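Myo-inositol phosphohydrolase (Mitsuokella multacida, PDB 4WU3) probably removes phosphate groups from myo-inositol phosphates such as phytate by hydrolysis, using repeated domains related to the protein tyrosine phosphatases. Local coordinates at residues 111-122 and 232-243. The protein carries 2 engineered substitutions. Residues are numbered along the deposited sequence; the frame is centred on the assembly and turned at random.
Sequences VKPSQFYDVDLR and LPKDAWLHYHSY. Engineered in segment 232-243: Ser242 (natural residue Cys). With PO4 (phosphate ion), chain G.
Phe116 and Trp237 meet on neighbouring parallel strands, 116-122 and 237-241, in the central sheet of a PTP-like domain, where the second strand runs into the phosphate-binding P-loop. Six backbone hydrogen bonds zip the pair, from Trp237 N to Gln115 O at 2.7 Å through to Leu121 N on His241 O. On the face carrying Phe116, Trp237 and His239, the Phe116 ring, CG anti to its own N (chi1 -178°), sets CZ 3.3 Å from His239 CB. Its plane is nearly parallel to the Trp237 five-membered ring, but the two scarcely overlap; Ile105 and Leu106 of helix 99-108 pack on Phe116. On the opposite face, Leu232 CD2, from the loop before strand 237-241, sits over the Tyr117 ring, 3.9 Å from its centroid, while Leu238 CD2 presses on Tyr117 CB. Val119 CG1 lies 3.6 Å from Tyr240 CD1. The His241 imidazole swings back towards the first strand (chi1 88°), its CD2 edge facing Asp118 OD1 with the planes almost coplanar. His241 ND1 donates to Ser242 O at 2.9 Å, and Glu195 takes NE2. Tyr243 CD1 lies over one face of the Arg122 guanidinium, which is salt-bridged to Glu124 and Asp53. A phosphate ion, probably from the crystallisation liquor, is held by Arg248 NE and the amides of Ala244 and Met246. Ser242, engineered from the Cys opening this CX5R loop, hydrogen-bonds it, OG to O2, at 2.5 Å.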
loop_
_atom_site.group_PDB
_atom_site.type_symbol
_atom_site.label_atom_id
_atom_site.label_comp_id
_atom_site.label_asym_id
_atom_site.label_seq_id
_atom_site.Cartn_x
_atom_site.Cartn_y
_atom_site.Cartn_z
ATOM N N VAL A 111 -26.439 18.194 -23.102
ATOM C CA VAL A 111 -27.484 18.502 -22.132
ATOM C C VAL A 111 -27.374 19.968 -21.759
ATOM O O VAL A 111 -26.383 20.619 -22.076
ATOM C CB VAL A 111 -27.394 17.639 -20.843
ATOM C CG1 VAL A 111 -27.613 16.174 -21.171
ATOM C CG2 VAL A 111 -26.055 17.830 -20.150
ATOM N N LYS A 112 -28.400 20.475 -21.090
ATOM C CA LYS A 112 -28.353 21.794 -20.496
ATOM C C LYS A 112 -27.611 21.719 -19.179
ATOM O O LYS A 112 -27.498 20.652 -18.597
ATOM C CB LYS A 112 -29.765 22.311 -20.257
ATOM C CG LYS A 112 -30.619 22.361 -21.518
ATOM C CD LYS A 112 -31.941 23.075 -21.263
ATOM C CE LYS A 112 -32.927 22.208 -20.485
ATOM N NZ LYS A 112 -33.267 20.935 -21.181
ATOM N N PRO A 113 -27.081 22.857 -18.710
ATOM C CA PRO A 113 -26.403 22.877 -17.427
ATOM C C PRO A 113 -27.232 22.252 -16.303
ATOM O O PRO A 113 -26.676 21.572 -15.436
ATOM C CB PRO A 113 -26.192 24.370 -17.176
ATOM C CG PRO A 113 -26.058 24.953 -18.538
ATOM C CD PRO A 113 -26.925 24.122 -19.442
ATOM N N SER A 114 -28.545 22.468 -16.312
ATOM C CA SER A 114 -29.405 21.930 -15.250
ATOM C C SER A 114 -29.367 20.395 -15.160
ATOM O O SER A 114 -29.720 19.820 -14.133
ATOM C CB SER A 114 -30.853 22.412 -15.425
ATOM O OG SER A 114 -31.382 22.040 -16.697
ATOM N N GLN A 115 -28.923 19.743 -16.226
ATOM C CA GLN A 115 -28.785 18.290 -16.224
ATOM C C GLN A 115 -27.348 17.791 -16.014
ATOM O O GLN A 115 -27.083 16.597 -16.083
ATOM C CB GLN A 115 -29.348 17.726 -17.524
ATOM C CG GLN A 115 -30.853 17.577 -17.460
ATOM C CD GLN A 115 -31.550 18.902 -17.284
ATOM O OE1 GLN A 115 -32.243 19.145 -16.300
ATOM N NE2 GLN A 115 -31.395 19.747 -18.260
ATOM N N PHE A 116 -26.433 18.706 -15.726
ATOM C CA PHE A 116 -25.015 18.380 -15.687
ATOM C C PHE A 116 -24.545 18.315 -14.235
ATOM O O PHE A 116 -24.794 19.236 -13.458
ATOM C CB PHE A 116 -24.234 19.436 -16.476
ATOM C CG PHE A 116 -22.755 19.179 -16.559
ATOM C CD1 PHE A 116 -22.227 18.412 -17.570
ATOM C CD2 PHE A 116 -21.895 19.736 -15.640
ATOM C CE1 PHE A 116 -20.866 18.174 -17.647
ATOM C CE2 PHE A 116 -20.539 19.511 -15.717
ATOM C CZ PHE A 116 -20.023 18.726 -16.721
ATOM N N TYR A 117 -23.880 17.215 -13.877
ATOM C CA TYR A 117 -23.350 17.032 -12.524
ATOM C C TYR A 117 -21.832 16.919 -12.555
ATOM O O TYR A 117 -21.282 16.002 -13.147
ATOM C CB TYR A 117 -23.957 15.791 -11.855
ATOM C CG TYR A 117 -25.431 15.944 -11.573
ATOM C CD1 TYR A 117 -26.358 15.819 -12.592
ATOM C CD2 TYR A 117 -25.901 16.242 -10.292
ATOM C CE1 TYR A 117 -27.709 15.980 -12.353
ATOM C CE2 TYR A 117 -27.264 16.410 -10.049
ATOM C CZ TYR A 117 -28.159 16.267 -11.084
ATOM O OH TYR A 117 -29.522 16.415 -10.882
ATOM N N ASP A 118 -21.168 17.880 -11.930
ATOM C CA ASP A 118 -19.739 17.845 -11.745
ATOM C C ASP A 118 -19.466 16.964 -10.547
ATOM O O ASP A 118 -19.848 17.294 -9.425
ATOM C CB ASP A 118 -19.215 19.261 -11.501
ATOM C CG ASP A 118 -17.747 19.294 -11.121
ATOM O OD1 ASP A 118 -16.992 18.387 -11.534
ATOM O OD2 ASP A 118 -17.345 20.244 -10.410
ATOM N N VAL A 119 -18.832 15.825 -10.795
ATOM C CA VAL A 119 -18.407 14.944 -9.724
ATOM C C VAL A 119 -16.927 15.158 -9.490
ATOM O O VAL A 119 -16.078 14.662 -10.244
ATOM C CB VAL A 119 -18.685 13.463 -10.046
ATOM C CG1 VAL A 119 -18.256 12.574 -8.891
ATOM C CG2 VAL A 119 -20.165 13.255 -10.350
ATOM N N ASP A 120 -16.651 15.902 -8.421
ATOM C CA ASP A 120 -15.326 16.349 -8.045
ATOM C C ASP A 120 -14.698 15.369 -7.075
ATOM O O ASP A 120 -15.064 15.337 -5.901
ATOM C CB ASP A 120 -15.455 17.725 -7.386
ATOM C CG ASP A 120 -14.136 18.292 -6.935
ATOM O OD1 ASP A 120 -13.104 17.635 -7.155
ATOM O OD2 ASP A 120 -14.139 19.408 -6.354
ATOM N N LEU A 121 -13.733 14.586 -7.550
ATOM C CA LEU A 121 -13.190 13.487 -6.751
ATOM C C LEU A 121 -11.979 13.898 -5.911
ATOM O O LEU A 121 -11.295 13.059 -5.342
ATOM C CB LEU A 121 -12.817 12.311 -7.669
ATOM C CG LEU A 121 -13.941 11.784 -8.554
ATOM C CD1 LEU A 121 -13.405 10.845 -9.628
ATOM C CD2 LEU A 121 -15.023 11.112 -7.708
ATOM N N ARG A 122 -11.714 15.189 -5.818
ATOM C CA ARG A 122 -10.432 15.626 -5.276
ATOM C C ARG A 122 -10.482 15.878 -3.786
ATOM O O ARG A 122 -11.220 16.747 -3.317
ATOM C CB ARG A 122 -9.953 16.897 -5.973
ATOM C CG ARG A 122 -9.756 16.778 -7.477
ATOM C CD ARG A 122 -9.341 18.124 -8.056
ATOM N NE ARG A 122 -7.966 18.481 -7.730
ATOM C CZ ARG A 122 -7.436 19.669 -7.991
ATOM N NH1 ARG A 122 -8.182 20.608 -8.561
ATOM N NH2 ARG A 122 -6.171 19.931 -7.679
ATOM N N LEU A 232 -30.330 10.268 -8.611
ATOM C CA LEU A 232 -30.216 11.098 -9.809
ATOM C C LEU A 232 -31.447 11.027 -10.686
ATOM O O LEU A 232 -32.060 9.988 -10.811
ATOM C CB LEU A 232 -29.022 10.686 -10.659
ATOM C CG LEU A 232 -27.686 11.078 -10.066
ATOM C CD1 LEU A 232 -26.548 10.508 -10.904
ATOM C CD2 LEU A 232 -27.617 12.588 -9.969
ATOM N N PRO A 233 -31.795 12.149 -11.305
ATOM C CA PRO A 233 -32.798 12.059 -12.319
ATOM C C PRO A 233 -32.285 11.271 -13.500
ATOM O O PRO A 233 -31.106 11.251 -13.808
ATOM C CB PRO A 233 -33.077 13.517 -12.703
ATOM C CG PRO A 233 -32.003 14.329 -12.092
ATOM C CD PRO A 233 -31.458 13.535 -10.951
ATOM N N LYS A 234 -33.185 10.600 -14.160
ATOM C CA LYS A 234 -32.785 9.799 -15.264
ATOM C C LYS A 234 -32.064 10.561 -16.359
ATOM O O LYS A 234 -31.347 9.958 -17.119
ATOM C CB LYS A 234 -34.015 9.181 -15.857
ATOM C CG LYS A 234 -34.364 7.841 -15.283
ATOM C CD LYS A 234 -35.691 7.464 -15.881
ATOM C CE LYS A 234 -36.075 6.033 -15.610
ATOM N NZ LYS A 234 -37.421 5.832 -16.208
ATOM N N ASP A 235 -32.261 11.853 -16.511
ATOM C CA ASP A 235 -31.631 12.480 -17.641
ATOM C C ASP A 235 -30.303 13.117 -17.246
ATOM O O ASP A 235 -29.786 14.003 -17.926
ATOM C CB ASP A 235 -32.575 13.504 -18.227
ATOM C CG ASP A 235 -32.977 14.557 -17.232
ATOM O OD1 ASP A 235 -32.890 14.314 -16.013
ATOM O OD2 ASP A 235 -33.392 15.648 -17.667
ATOM N N ALA A 236 -29.748 12.667 -16.137
ATOM C CA ALA A 236 -28.585 13.317 -15.569
ATOM C C ALA A 236 -27.329 13.014 -16.377
ATOM O O ALA A 236 -27.120 11.888 -16.820
ATOM C CB ALA A 236 -28.400 12.877 -14.130
ATOM N N TRP A 237 -26.494 14.025 -16.567
ATOM C CA TRP A 237 -25.216 13.819 -17.208
ATOM C C TRP A 237 -24.142 13.969 -16.146
ATOM O O TRP A 237 -24.103 14.968 -15.443
ATOM C CB TRP A 237 -25.004 14.821 -18.339
ATOM C CG TRP A 237 -23.739 14.568 -19.065
ATOM C CD1 TRP A 237 -22.487 14.863 -18.633
ATOM C CD2 TRP A 237 -23.591 13.945 -20.337
ATOM N NE1 TRP A 237 -21.562 14.465 -19.552
ATOM C CE2 TRP A 237 -22.211 13.887 -20.611
ATOM C CE3 TRP A 237 -24.484 13.410 -21.263
ATOM C CZ2 TRP A 237 -21.705 13.342 -21.788
ATOM C CZ3 TRP A 237 -23.982 12.854 -22.419
ATOM C CH2 TRP A 237 -22.607 12.830 -22.675
ATOM N N LEU A 238 -23.294 12.952 -16.027
ATOM C CA LEU A 238 -22.225 12.922 -15.032
ATOM C C LEU A 238 -20.851 13.163 -15.648
ATOM O O LEU A 238 -20.450 12.488 -16.590
ATOM C CB LEU A 238 -22.217 11.571 -14.316
ATOM C CG LEU A 238 -23.426 11.274 -13.425
ATOM C CD1 LEU A 238 -23.170 10.031 -12.583
ATOM C CD2 LEU A 238 -23.750 12.456 -12.529
ATOM N N HIS A 239 -20.136 14.138 -15.103
ATOM C CA HIS A 239 -18.774 14.402 -15.516
ATOM C C HIS A 239 -17.859 14.186 -14.326
ATOM O O HIS A 239 -17.929 14.935 -13.351
ATOM C CB HIS A 239 -18.621 15.839 -16.022
ATOM C CG HIS A 239 -17.250 16.139 -16.521
ATOM N ND1 HIS A 239 -16.839 15.807 -17.791
ATOM C CD2 HIS A 239 -16.171 16.676 -15.901
ATOM C CE1 HIS A 239 -15.572 16.145 -17.944
ATOM N NE2 HIS A 239 -15.142 16.678 -16.813
ATOM N N TYR A 240 -17.026 13.147 -14.400
ATOM C CA TYR A 240 -16.094 12.814 -13.330
ATOM C C TYR A 240 -14.754 13.491 -13.572
ATOM O O TYR A 240 -14.250 13.542 -14.708
ATOM C CB TYR A 240 -15.852 11.306 -13.259
ATOM C CG TYR A 240 -17.077 10.479 -12.990
ATOM C CD1 TYR A 240 -17.603 10.383 -11.717
ATOM C CD2 TYR A 240 -17.697 9.773 -14.012
ATOM C CE1 TYR A 240 -18.729 9.621 -11.470
ATOM C CE2 TYR A 240 -18.815 9.010 -13.779
ATOM C CZ TYR A 240 -19.334 8.932 -12.508
ATOM O OH TYR A 240 -20.469 8.175 -12.275
ATOM N N HIS A 241 -14.164 14.014 -12.511
ATOM C CA HIS A 241 -12.813 14.529 -12.625
ATOM C C HIS A 241 -12.021 14.452 -11.314
ATOM O O HIS A 241 -12.578 14.459 -10.206
ATOM C CB HIS A 241 -12.842 15.958 -13.156
ATOM C CG HIS A 241 -12.967 16.991 -12.089
ATOM N ND1 HIS A 241 -11.881 17.452 -11.376
ATOM C CD2 HIS A 241 -14.045 17.647 -11.608
ATOM C CE1 HIS A 241 -12.289 18.345 -10.494
ATOM N NE2 HIS A 241 -13.598 18.481 -10.615
ATOM N N SER A 242 -10.706 14.375 -11.467
ATOM C CA SER A 242 -9.788 14.380 -10.352
ATOM C C SER A 242 -8.763 15.483 -10.639
ATOM O O SER A 242 -9.154 16.564 -11.109
ATOM C CB SER A 242 -9.143 13.007 -10.215
ATOM O OG SER A 242 -8.890 12.433 -11.494
ATOM N N TYR A 243 -7.477 15.254 -10.369
ATOM C CA TYR A 243 -6.481 16.220 -10.825
ATOM C C TYR A 243 -6.091 15.969 -12.287
ATOM O O TYR A 243 -6.218 16.864 -13.131
ATOM C CB TYR A 243 -5.226 16.277 -9.949
ATOM C CG TYR A 243 -4.223 17.233 -10.565
ATOM C CD1 TYR A 243 -4.475 18.601 -10.596
ATOM C CD2 TYR A 243 -3.082 16.770 -11.197
ATOM C CE1 TYR A 243 -3.606 19.477 -11.198
ATOM C CE2 TYR A 243 -2.192 17.648 -11.806
ATOM C CZ TYR A 243 -2.461 18.998 -11.802
ATOM O OH TYR A 243 -1.590 19.883 -12.407
HETATM P P PO4 G . -5.690 11.433 -10.798
HETATM O O1 PO4 G . -4.358 10.908 -11.277
HETATM O O2 PO4 G . -6.615 11.404 -11.994
HETATM O O3 PO4 G . -5.558 12.832 -10.256
HETATM O O4 PO4 G . -6.288 10.569 -9.702
#